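Local structure of hypothetical protein (Aeropyrum pernix, 2P6H) at residues E63-L68 and V117-P122. The protein is of unknown function but belongs to the YjbQ (UPF0047) family and assembles from three protein chains. Sequence-based numbering, arbitrary orientation.
Sequences EFIREL and VEMDGP. With SO4 (sulfate ion), chain D.
The chi1 of I65 (-75°) sets CG1 beside the backbone N and CG2 anti to it; with the chain extended beyond CG1, I65, on helix 55-69, parts its CD1 and CG2 methyls between V117 and M119 at the end of strand 113-118. V117 answers with CG1, likewise anti to its own backbone N. This is helix-on-sheet packing in the UPF0047 fold: 113-118 is the central strand of a three-stranded antiparallel sheet, flanked by 15-18 and 46-51. I65 and V117 meet tip to tip, I65 CD1 to V117 CG1 at 3.7 Å. The other branch of I65 serves M119, just past the strand end; the two side chains cross at about a right angle, and I65 CG2 lies 3.9 Å from M119 SD. The contact is small (105 Å² buried, both sides summed), buried and apolar, and no hydrogen bond crosses it. Helix 84-93 extends it, I93 packing on both I65 and V117. The second subunit lies against other side chains of the same helix: its L88 packs on F64, and its K70 forms a salt bridge with E67.

As the chain leaves the strand it wraps round the carboxylate of E118. E118 OE1 accepts D120 N at 2.8 Å from above the carboxylate plane and M119 N more weakly, while OE2 takes a salt bridge from R125 and a hydrogen bond from T10.

R66, next to I65, projects to a sulfate probably left by the crystallisation liquor. A weak, long bond from NE to E63 OE1, part of a salt bridge, ties one edge of the guanidinium back to the helix. The arginine presents NH1 and NH2 to the anion, which L14 N also binds. R66 NH2 donates to sulfate O1 at 2.9 Å, and R66 NH1 makes a nearly straight bond to sulfate O4 at 2.7 Å (168°).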
ATOM      1  N   GLU A  63      18.155  -0.889  -7.013  1.00 24.47           N
ATOM      2  CA  GLU A  63      19.228  -0.961  -6.033  1.00 25.67           C
ATOM      3  C   GLU A  63      18.707  -0.799  -4.599  1.00 25.76           C
ATOM      4  O   GLU A  63      19.190  -1.440  -3.672  1.00 24.98           O
ATOM      5  CB  GLU A  63      20.266   0.114  -6.347  1.00 28.68           C
ATOM      6  CG  GLU A  63      21.399   0.159  -5.316  1.00 34.05           C
ATOM      7  CD  GLU A  63      22.223  -1.120  -5.335  1.00 37.15           C
ATOM      8  OE1 GLU A  63      22.168  -1.862  -6.331  1.00 35.18           O
ATOM      9  OE2 GLU A  63      22.934  -1.356  -4.362  1.00 40.94           O
ATOM     10  N   PHE A  64      17.717   0.069  -4.425  1.00 24.01           N
ATOM     11  CA  PHE A  64      17.110   0.300  -3.114  1.00 23.77           C
ATOM     12  C   PHE A  64      16.515  -1.008  -2.605  1.00 24.48           C
ATOM     13  O   PHE A  64      16.694  -1.416  -1.473  1.00 23.89           O
ATOM     14  CB  PHE A  64      16.026   1.385  -3.273  1.00 22.61           C
ATOM     15  CG  PHE A  64      15.200   1.616  -2.016  1.00 25.52           C
ATOM     16  CD1 PHE A  64      15.800   2.077  -0.851  1.00 24.86           C
ATOM     17  CD2 PHE A  64      13.824   1.445  -2.069  1.00 25.78           C
ATOM     18  CE1 PHE A  64      15.013   2.360   0.266  1.00 26.20           C
ATOM     19  CE2 PHE A  64      13.041   1.730  -0.947  1.00 26.41           C
ATOM     20  CZ  PHE A  64      13.633   2.190   0.221  1.00 26.65           C
ATOM     21  N   ILE A  65      15.774  -1.668  -3.522  1.00 24.61           N
ATOM     22  CA  ILE A  65      15.150  -2.942  -3.202  1.00 24.93           C
ATOM     23  C   ILE A  65      16.211  -4.013  -2.885  1.00 26.64           C
ATOM     24  O   ILE A  65      16.112  -4.769  -1.940  1.00 26.13           O
ATOM     25  CB  ILE A  65      14.240  -3.348  -4.388  1.00 23.99           C
ATOM     26  CG1 ILE A  65      12.951  -2.513  -4.388  1.00 24.84           C
ATOM     27  CG2 ILE A  65      13.833  -4.827  -4.264  1.00 25.82           C
ATOM     28  CD1 ILE A  65      12.244  -2.535  -5.743  1.00 25.86           C
ATOM     29  N   ARG A  66      17.266  -4.053  -3.729  1.00 27.06           N
ATOM     30  CA  ARG A  66      18.326  -5.027  -3.513  1.00 29.41           C
ATOM     31  C   ARG A  66      18.929  -4.887  -2.116  1.00 29.91           C
ATOM     32  O   ARG A  66      19.140  -5.858  -1.402  1.00 29.60           O
ATOM     33  CB  ARG A  66      19.405  -4.799  -4.571  1.00 30.53           C
ATOM     34  CG  ARG A  66      20.361  -5.984  -4.691  1.00 33.36           C
ATOM     35  CD  ARG A  66      21.648  -5.610  -5.434  1.00 34.79           C
ATOM     36  NE  ARG A  66      21.332  -5.039  -6.746  1.00 37.13           N
ATOM     37  CZ  ARG A  66      20.955  -5.893  -7.713  1.00 38.11           C
ATOM     38  NH1 ARG A  66      20.883  -7.190  -7.464  1.00 38.65           N
ATOM     39  NH2 ARG A  66      20.648  -5.425  -8.926  1.00 39.09           N
ATOM     40  N   GLU A  67      19.182  -3.644  -1.714  1.00 30.37           N
ATOM     41  CA  GLU A  67      19.752  -3.315  -0.402  1.00 32.33           C
ATOM     42  C   GLU A  67      18.874  -3.803   0.768  1.00 31.19           C
ATOM     43  O   GLU A  67      19.354  -4.350   1.752  1.00 30.57           O
ATOM     44  CB  GLU A  67      19.943  -1.794  -0.330  1.00 35.20           C
ATOM     45  CG  GLU A  67      21.327  -1.351  -0.820  1.00 40.63           C
ATOM     46  CD  GLU A  67      21.331   0.144  -1.075  1.00 45.58           C
ATOM     47  OE1 GLU A  67      20.658   0.863  -0.338  1.00 45.99           O
ATOM     48  OE2 GLU A  67      21.999   0.578  -2.002  1.00 47.65           O
ATOM     49  N   LEU A  68      17.540  -3.530   0.666  1.00 29.13           N
ATOM     50  CA  LEU A  68      16.659  -3.902   1.773  1.00 29.97           C
ATOM     51  C   LEU A  68      16.332  -5.356   1.806  1.00 27.88           C
ATOM     52  O   LEU A  68      16.324  -5.993   2.851  1.00 27.89           O
ATOM     53  CB  LEU A  68      15.341  -3.313   1.501  1.00 29.38           C
ATOM     54  CG  LEU A  68      15.381  -1.782   1.483  1.00 31.31           C
ATOM     55  CD1 LEU A  68      13.992  -1.158   1.329  1.00 30.61           C
ATOM     56  CD2 LEU A  68      15.979  -1.186   2.758  1.00 31.42           C
ATOM     57  N   VAL A 117       7.078  -3.759 -10.887  1.00 21.75           N
ATOM     58  CA  VAL A 117       8.349  -4.017 -10.238  1.00 21.17           C
ATOM     59  C   VAL A 117       8.632  -5.503 -10.181  1.00 20.76           C
ATOM     60  O   VAL A 117       8.068  -6.240  -9.383  1.00 20.37           O
ATOM     61  CB  VAL A 117       8.257  -3.501  -8.818  1.00 20.36           C
ATOM     62  CG1 VAL A 117       9.599  -3.676  -8.111  1.00 20.49           C
ATOM     63  CG2 VAL A 117       7.878  -2.032  -8.823  1.00 22.06           C
ATOM     64  N   GLU A 118       9.504  -5.970 -11.072  1.00 22.28           N
ATOM     65  CA  GLU A 118       9.885  -7.388 -11.141  1.00 22.77           C
ATOM     66  C   GLU A 118      11.051  -7.649 -10.183  1.00 23.90           C
ATOM     67  O   GLU A 118      12.047  -6.917 -10.192  1.00 22.64           O
ATOM     68  CB  GLU A 118      10.310  -7.746 -12.574  1.00 24.56           C
ATOM     69  CG  GLU A 118      10.874  -9.153 -12.762  1.00 27.12           C
ATOM     70  CD  GLU A 118       9.873 -10.240 -12.410  1.00 27.27           C
ATOM     71  OE1 GLU A 118       9.711 -10.537 -11.205  1.00 28.60           O
ATOM     72  OE2 GLU A 118       9.239 -10.791 -13.333  1.00 28.46           O
ATOM     73  N   MET A 119      10.932  -8.684  -9.356  1.00 21.31           N
ATOM     74  CA  MET A 119      11.998  -9.003  -8.418  1.00 23.73           C
ATOM     75  C   MET A 119      12.474 -10.448  -8.558  1.00 23.93           C
ATOM     76  O   MET A 119      13.402 -10.877  -7.864  1.00 23.76           O
ATOM     77  CB  MET A 119      11.543  -8.699  -6.985  1.00 22.70           C
ATOM     78  CG  MET A 119      11.351  -7.197  -6.770  1.00 23.68           C
ATOM     79  SD  MET A 119      10.601  -6.711  -5.219  1.00 23.55           S
ATOM     80  CE  MET A 119       8.862  -6.818  -5.635  1.00 23.79           C
ATOM     81  N   ASP A 120      11.847 -11.186  -9.472  1.00 24.02           N
ATOM     82  CA  ASP A 120      12.228 -12.587  -9.717  1.00 25.55           C
ATOM     83  C   ASP A 120      12.143 -12.911 -11.209  1.00 25.52           C
ATOM     84  O   ASP A 120      11.638 -13.947 -11.622  1.00 25.92           O
ATOM     85  CB  ASP A 120      11.298 -13.527  -8.911  1.00 24.70           C
ATOM     86  CG  ASP A 120      11.839 -14.972  -8.876  1.00 28.67           C
ATOM     87  OD1 ASP A 120      13.059 -15.129  -8.949  1.00 28.49           O
ATOM     88  OD2 ASP A 120      11.041 -15.900  -8.782  1.00 28.43           O
ATOM     89  N   GLY A 121      12.655 -12.008 -12.040  1.00 25.89           N
ATOM     90  CA  GLY A 121      12.646 -12.242 -13.471  1.00 27.61           C
ATOM     91  C   GLY A 121      13.854 -13.056 -13.906  1.00 29.78           C
ATOM     92  O   GLY A 121      14.677 -13.421 -13.073  1.00 30.10           O
ATOM     93  N   PRO A 122      13.991 -13.356 -15.207  1.00 31.96           N
ATOM     94  CA  PRO A 122      13.056 -12.955 -16.265  1.00 32.06           C
ATOM     95  C   PRO A 122      11.836 -13.869 -16.300  1.00 32.95           C
ATOM     96  O   PRO A 122      11.963 -15.095 -16.245  1.00 32.56           O
ATOM     97  CB  PRO A 122      13.896 -13.084 -17.524  1.00 33.53           C
ATOM     98  CG  PRO A 122      14.853 -14.203 -17.275  1.00 33.49           C
ATOM     99  CD  PRO A 122      15.160 -14.045 -15.785  1.00 33.24           C
TER
HETATM  100  S   SO4 D 502      20.041  -8.510 -10.933  1.00 68.24           S
HETATM  101  O1  SO4 D 502      20.823  -7.268 -11.185  1.00 67.17           O
HETATM  102  O2  SO4 D 502      18.718  -8.399 -11.648  1.00 66.34           O
HETATM  103  O3  SO4 D 502      20.807  -9.698 -11.462  1.00 67.27           O
HETATM  104  O4  SO4 D 502      19.832  -8.690  -9.476  1.00 66.33           O